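Local coordinates for protein oxidoreductase, 2OG-Fe(II) oxygenase family (Burkholderia pseudomallei, PDB 6N1F) that binds an iron ion and probably acts as an oxidoreductase of the 2-oxoglutarate- and Fe(II)-dependent oxygenase family, at residues M50-A53 / Y54-F57; S227-G231 / A232-A236. One frame throughout, in Å; residues are numbered along the deposited sequence.

Interaction 1 of 2, residues M50-A53 / Y54-F57; sequences MLPA and YVAF
Tyr54 is joined to Ala53 by a cis peptide bond, which draws their CA atoms to 2.9 Å and folds the tyrosine ring back over the alanine methyl. Ala53 CB stands 3.5 Å from the centroid of the Tyr54 ring and only 6° off its normal, a CH-pi contact made over the middle of one face. With the cis bond, a chi1 of -61° puts Tyr54 CG beside the backbone N and turns the ring to the alanine. A methyl is small enough to lie against the ring centre.

Val55 closes the turn: its N donates to Pro52 O at 3.0 Å along an almost straight line (178° at the hydrogen). This is a beta turn with a cis peptide at its centre, as in type VI turns, although the residue after the cis bond is tyrosine and not the usual proline. Proline at the first position keeps the entering backbone stiff and also offers its ring as an apolar surface. Val55 uses its CG2 branch here, 3.9 Å from Pro52 CG, the two side chains running slantwise to each other.

Ala56 is tied in through water 1, which accepts from Ala56 N and donates to Pro52 O at 2.8 Å, so that this carbonyl oxygen takes two bonds. The methyl of Ala56 meets Leu51 CD1 at 4.2 Å, a looser apolar contact spanning the mouth of the turn.

The turn leads from the edge strand 48-51, which pairs with strand 200-204, into helix 59-70. Leu51 and Ala56 both pack on Phe125 of helix 120-130, Tyr39 of helix 36-45 touches Leu51 and Val55, and Arg122 binds the carbonyl of Ala56.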
HETATM    1  N   MSE A  50      -4.812   8.169  -5.824  1.00 15.63           N
HETATM    2  CA  MSE A  50      -5.091   8.327  -4.388  1.00 15.07           C
HETATM    3  C   MSE A  50      -6.586   8.503  -4.172  1.00 20.91           C
HETATM    4  O   MSE A  50      -7.205   9.411  -4.732  1.00 22.90           O
HETATM    5  CB  MSE A  50      -4.344   9.536  -3.793  1.00 17.53           C
HETATM    6  CG  MSE A  50      -4.549   9.710  -2.313  1.00 22.37           C
HETATM    7 SE   MSE A  50      -3.167  10.883  -1.567  1.00 32.38          SE
HETATM    8  CE  MSE A  50      -3.585  12.543  -2.547  1.00 20.87           C
ATOM      9  N   LEU A  51      -7.162   7.638  -3.355  1.00 19.72           N
ATOM     10  CA  LEU A  51      -8.594   7.716  -3.125  1.00 16.94           C
ATOM     11  C   LEU A  51      -8.875   8.515  -1.856  1.00 22.50           C
ATOM     12  O   LEU A  51      -8.106   8.431  -0.892  1.00 21.24           O
ATOM     13  CB  LEU A  51      -9.182   6.314  -2.996  1.00 14.62           C
ATOM     14  CG  LEU A  51      -8.699   5.324  -4.062  1.00 23.64           C
ATOM     15  CD1 LEU A  51      -9.130   3.892  -3.718  1.00 23.00           C
ATOM     16  CD2 LEU A  51      -9.184   5.718  -5.450  1.00 25.76           C
ATOM     17  N   PRO A  52      -9.934   9.316  -1.802  1.00 20.36           N
ATOM     18  CA  PRO A  52     -10.191  10.108  -0.595  1.00 18.09           C
ATOM     19  C   PRO A  52     -10.807   9.251   0.495  1.00 22.30           C
ATOM     20  O   PRO A  52     -11.433   8.216   0.244  1.00 20.65           O
ATOM     21  CB  PRO A  52     -11.176  11.180  -1.076  1.00 18.54           C
ATOM     22  CG  PRO A  52     -11.913  10.531  -2.223  1.00 20.33           C
ATOM     23  CD  PRO A  52     -10.944   9.541  -2.852  1.00 24.33           C
ATOM     24  N   ALA A  53     -10.613   9.693   1.730  1.00 17.28           N
ATOM     25  CA  ALA A  53     -11.333   9.093   2.850  1.00 21.50           C
ATOM     26  C   ALA A  53     -12.815   9.456   2.743  1.00 21.01           C
ATOM     27  O   ALA A  53     -13.148  10.626   2.543  1.00 23.19           O
ATOM     28  CB  ALA A  53     -10.745   9.596   4.169  1.00 16.44           C
ATOM     29  N   TYR A  54     -13.723   8.480   2.864  1.00 17.24           N
ATOM     30  CA  TYR A  54     -13.464   7.101   3.190  1.00 16.29           C
ATOM     31  C   TYR A  54     -14.116   6.185   2.159  1.00 16.50           C
ATOM     32  O   TYR A  54     -14.980   5.381   2.504  1.00 17.33           O
ATOM     33  CB  TYR A  54     -14.034   6.797   4.578  1.00 17.19           C
ATOM     34  CG  TYR A  54     -13.404   7.632   5.670  1.00 25.96           C
ATOM     35  CD1 TYR A  54     -12.292   7.169   6.351  1.00 17.86           C
ATOM     36  CD2 TYR A  54     -13.926   8.878   6.024  1.00 24.27           C
ATOM     37  CE1 TYR A  54     -11.701   7.906   7.345  1.00 18.66           C
ATOM     38  CE2 TYR A  54     -13.334   9.637   7.027  1.00 22.92           C
ATOM     39  CZ  TYR A  54     -12.228   9.137   7.687  1.00 21.22           C
ATOM     40  OH  TYR A  54     -11.629   9.864   8.682  1.00 26.03           O
ATOM     41  N   VAL A  55     -13.705   6.321   0.904  1.00 16.84           N
ATOM     42  CA  VAL A  55     -14.314   5.567  -0.191  1.00 22.42           C
ATOM     43  C   VAL A  55     -14.035   4.073  -0.053  1.00 25.01           C
ATOM     44  O   VAL A  55     -14.960   3.259  -0.005  1.00 20.45           O
ATOM     45  CB  VAL A  55     -13.820   6.109  -1.542  1.00 24.79           C
ATOM     46  CG1 VAL A  55     -14.153   5.153  -2.667  1.00 24.13           C
ATOM     47  CG2 VAL A  55     -14.397   7.515  -1.791  1.00 24.30           C
ATOM     48  N   ALA A  56     -12.756   3.684   0.016  1.00 20.89           N
ATOM     49  CA  ALA A  56     -12.447   2.255  -0.038  1.00 18.85           C
ATOM     50  C   ALA A  56     -12.708   1.551   1.292  1.00 23.85           C
ATOM     51  O   ALA A  56     -13.167   0.401   1.310  1.00 25.05           O
ATOM     52  CB  ALA A  56     -10.993   2.043  -0.459  1.00 16.03           C
ATOM     53  N   PHE A  57     -12.376   2.203   2.407  1.00 19.70           N
ATOM     54  CA  PHE A  57     -12.572   1.654   3.740  1.00 17.86           C
ATOM     55  C   PHE A  57     -13.272   2.699   4.589  1.00 18.36           C
ATOM     56  O   PHE A  57     -12.829   3.849   4.643  1.00 20.59           O
ATOM     57  CB  PHE A  57     -11.242   1.279   4.368  1.00 20.22           C
ATOM     58  CG  PHE A  57     -10.526   0.210   3.631  1.00 27.13           C
ATOM     59  CD1 PHE A  57     -10.713  -1.120   3.976  1.00 28.84           C
ATOM     60  CD2 PHE A  57      -9.674   0.516   2.588  1.00 29.81           C
ATOM     61  CE1 PHE A  57     -10.053  -2.127   3.294  1.00 24.62           C
ATOM     62  CE2 PHE A  57      -9.013  -0.489   1.900  1.00 29.86           C
ATOM     63  CZ  PHE A  57      -9.205  -1.813   2.254  1.00 22.67           C
TER
HETATM   64  O   HOH W   1     -10.407   5.604   0.551  1.00 23.88           O

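Interaction 2 of 2, residues S227-G231 / A232-A236; sequences SRHNG and ANRRA
The backbone that carries His229 to Ala232 bends at Asn230 and then runs extended through Gly231 and Ala232, taking Gly231 N across the imidazole of His229 and the carbonyl of Ala232 to the ring edge. Gly231 N lies 3.2 Å above the plane of the His229 ring, over its centre. Glycine, with no side chain, lets the backbone lie this close against the ring face.

His229 turns its ring forward along the chain, with CG anti to the backbone N (chi1 -177°). Its NE2 consequently reaches Ala232 O, which sits at the ring edge and in the ring plane. The hydrogen bond is 3.2 Å long from NE2 to O but weak, bent to 129° at the hydrogen. Beside it, the guanidinium of Arg234 presents its edge to the ring, NH1 lying 4.3 Å from His229 CD2. The main partner of this NH1 is Asp163, which forms a salt bridge with it, also touches His229, and would probably ease any electrostatic penalty of setting the arginine near the imidazole.

Two short polar side chains, Ser227 and Asn233, also bond to backbone N-H groups two residues on. Ser227 OG accepts from His229 N at 2.9 Å, with 154° at the hydrogen. Asn233 OD1 accepts from Arg235 N at 2.8 Å, the donor tilted out of the amide plane, while Asn233 ND2 bonds the carbonyls of Asp96 and Ser160. Asparagine suits this place by offering an acceptor to its own backbone and a donor to neighbouring loops.

The Ser227-to-His229 bond makes an ST turn at the end of strand 218-227, and the Asn233-to-Arg235 bond an Asx turn. Both belong to the C-terminal segment that leaves the last strand of the sheet, with the side chain of Asn233 about 13 Å from the iron.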
ATOM      1  N   SER A 227      -1.157  -9.981  -6.430  1.00 30.24           N
ATOM      2  CA  SER A 227      -0.649 -10.761  -7.547  1.00 32.06           C
ATOM      3  C   SER A 227      -1.740 -11.724  -7.998  1.00 35.00           C
ATOM      4  O   SER A 227      -2.578 -12.140  -7.197  1.00 34.86           O
ATOM      5  CB  SER A 227       0.614 -11.542  -7.157  1.00 33.41           C
ATOM      6  OG  SER A 227       1.078 -12.377  -8.213  1.00 37.40           O
ATOM      7  N   ARG A 228      -1.736 -12.066  -9.289  1.00 40.94           N
ATOM      8  CA  ARG A 228      -2.562 -13.171  -9.764  1.00 42.28           C
ATOM      9  C   ARG A 228      -1.916 -14.523  -9.502  1.00 40.96           C
ATOM     10  O   ARG A 228      -2.583 -15.551  -9.626  1.00 43.56           O
ATOM     11  CB  ARG A 228      -2.847 -13.034 -11.260  1.00 39.14           C
ATOM     12  CG  ARG A 228      -3.616 -11.796 -11.655  1.00 38.38           C
ATOM     13  CD  ARG A 228      -3.666 -11.673 -13.166  1.00 40.95           C
ATOM     14  NE  ARG A 228      -2.323 -11.634 -13.743  1.00 39.62           N
ATOM     15  CZ  ARG A 228      -1.768 -12.618 -14.448  1.00 43.54           C
ATOM     16  NH1 ARG A 228      -2.437 -13.737 -14.705  1.00 43.91           N
ATOM     17  NH2 ARG A 228      -0.537 -12.471 -14.914  1.00 51.29           N
ATOM     18  N   HIS A 229      -0.641 -14.547  -9.145  1.00 40.75           N
ATOM     19  CA  HIS A 229       0.050 -15.788  -8.834  1.00 48.11           C
ATOM     20  C   HIS A 229      -0.046 -16.050  -7.343  1.00 43.67           C
ATOM     21  O   HIS A 229       0.299 -15.186  -6.533  1.00 41.27           O
ATOM     22  CB  HIS A 229       1.520 -15.714  -9.259  1.00 44.00           C
ATOM     23  CG  HIS A 229       2.285 -16.979  -9.031  1.00 49.66           C
ATOM     24  ND1 HIS A 229       1.885 -18.196  -9.544  1.00 54.08           N
ATOM     25  CD2 HIS A 229       3.439 -17.214  -8.362  1.00 51.83           C
ATOM     26  CE1 HIS A 229       2.757 -19.126  -9.195  1.00 56.43           C
ATOM     27  NE2 HIS A 229       3.708 -18.557  -8.476  1.00 52.37           N
ATOM     28  N   ASN A 230      -0.518 -17.239  -6.978  1.00 49.37           N
ATOM     29  CA  ASN A 230      -0.530 -17.644  -5.584  1.00 47.58           C
ATOM     30  C   ASN A 230       0.476 -18.748  -5.289  1.00 52.82           C
ATOM     31  O   ASN A 230       0.536 -19.223  -4.152  1.00 55.47           O
ATOM     32  CB  ASN A 230      -1.938 -18.081  -5.167  1.00 48.87           C
ATOM     33  CG  ASN A 230      -2.233 -17.783  -3.702  1.00 52.73           C
ATOM     34  OD1 ASN A 230      -1.669 -16.853  -3.112  1.00 56.03           O
ATOM     35  ND2 ASN A 230      -3.128 -18.566  -3.112  1.00 51.04           N
ATOM     36  N   GLY A 231       1.275 -19.158  -6.269  1.00 52.42           N
ATOM     37  CA  GLY A 231       2.341 -20.096  -6.008  1.00 55.71           C
ATOM     38  C   GLY A 231       3.516 -19.417  -5.322  1.00 60.14           C
ATOM     39  O   GLY A 231       3.431 -18.299  -4.810  1.00 59.51           O
ATOM     40  N   ALA A 232       4.644 -20.116  -5.329  1.00 57.01           N
ATOM     41  CA  ALA A 232       5.808 -19.611  -4.622  1.00 56.22           C
ATOM     42  C   ALA A 232       6.362 -18.359  -5.298  1.00 56.54           C
ATOM     43  O   ALA A 232       6.220 -18.156  -6.510  1.00 54.85           O
ATOM     44  CB  ALA A 232       6.891 -20.682  -4.530  1.00 60.74           C
ATOM     45  N   ASN A 233       6.986 -17.506  -4.488  1.00 52.84           N
ATOM     46  CA  ASN A 233       7.658 -16.309  -4.976  1.00 52.83           C
ATOM     47  C   ASN A 233       8.775 -16.695  -5.936  1.00 59.94           C
ATOM     48  O   ASN A 233       9.772 -17.295  -5.525  1.00 66.39           O
ATOM     49  CB  ASN A 233       8.208 -15.500  -3.796  1.00 46.23           C
ATOM     50  CG  ASN A 233       8.695 -14.124  -4.201  1.00 49.17           C
ATOM     51  OD1 ASN A 233       9.134 -13.916  -5.331  1.00 54.32           O
ATOM     52  ND2 ASN A 233       8.628 -13.174  -3.272  1.00 40.69           N
ATOM     53  N   ARG A 234       8.623 -16.354  -7.215  1.00 58.65           N
ATOM     54  CA  ARG A 234       9.669 -16.750  -8.156  1.00 65.02           C
ATOM     55  C   ARG A 234      10.954 -15.930  -8.015  1.00 61.35           C
ATOM     56  O   ARG A 234      11.857 -16.109  -8.848  1.00 60.37           O
ATOM     57  CB  ARG A 234       9.158 -16.669  -9.595  1.00 69.63           C
ATOM     58  CG  ARG A 234       8.169 -17.765  -9.967  1.00 69.97           C
ATOM     59  CD  ARG A 234       8.116 -18.008 -11.480  1.00 65.58           C
ATOM     60  NE  ARG A 234       8.154 -16.775 -12.263  1.00 57.79           N
ATOM     61  CZ  ARG A 234       7.182 -15.870 -12.274  1.00 57.43           C
ATOM     62  NH1 ARG A 234       6.105 -16.053 -11.534  1.00 66.66           N
ATOM     63  NH2 ARG A 234       7.289 -14.776 -13.013  1.00 56.89           N
ATOM     64  N   ARG A 235      11.099 -15.042  -7.035  1.00 59.24           N
ATOM     65  CA  ARG A 235      12.400 -14.439  -6.783  1.00 58.25           C
ATOM     66  C   ARG A 235      13.312 -15.471  -6.131  1.00 62.53           C
ATOM     67  O   ARG A 235      12.952 -16.081  -5.119  1.00 64.10           O
ATOM     68  CB  ARG A 235      12.264 -13.209  -5.894  1.00 58.74           C
ATOM     69  CG  ARG A 235      13.454 -12.259  -5.966  1.00 61.74           C
ATOM     70  CD  ARG A 235      14.058 -12.039  -4.594  1.00 65.01           C
ATOM     71  NE  ARG A 235      13.028 -11.796  -3.589  1.00 70.50           N
ATOM     72  CZ  ARG A 235      13.282 -11.488  -2.322  1.00 72.88           C
ATOM     73  NH1 ARG A 235      14.540 -11.381  -1.909  1.00 74.08           N
ATOM     74  NH2 ARG A 235      12.282 -11.284  -1.471  1.00 66.82           N
ATOM     75  N   ALA A 236      14.486 -15.674  -6.721  1.00 63.13           N
ATOM     76  CA  ALA A 236      15.398 -16.701  -6.239  1.00 66.85           C
ATOM     77  C   ALA A 236      15.831 -16.417  -4.807  1.00 64.21           C
ATOM     78  O   ALA A 236      16.194 -15.287  -4.463  1.00 62.76           O
ATOM     79  CB  ALA A 236      16.619 -16.787  -7.155  1.00 73.73           C
TER

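Overall arrangement
Two local contacts in series lie on one continuous chain, and they neither nest nor cross. Interaction 1 comes first, closing a tight turn where edge strand 48-51 of the seven-stranded antiparallel sheet gives way to helix 59-70, and its side chains pack the end of that strand against helices 36-45 and 120-130. The chain then builds the remaining strands and the iron site of His155, Asp157 and His209. Interaction 2 lies in the tail after inner strand 218-227 of the same sheet, and Asn233 bonds that tail to the loops around Asp96 and Ser160. The centres of interactions 1 and 2 are about 29 Å apart, on opposite sides of the chain's centre.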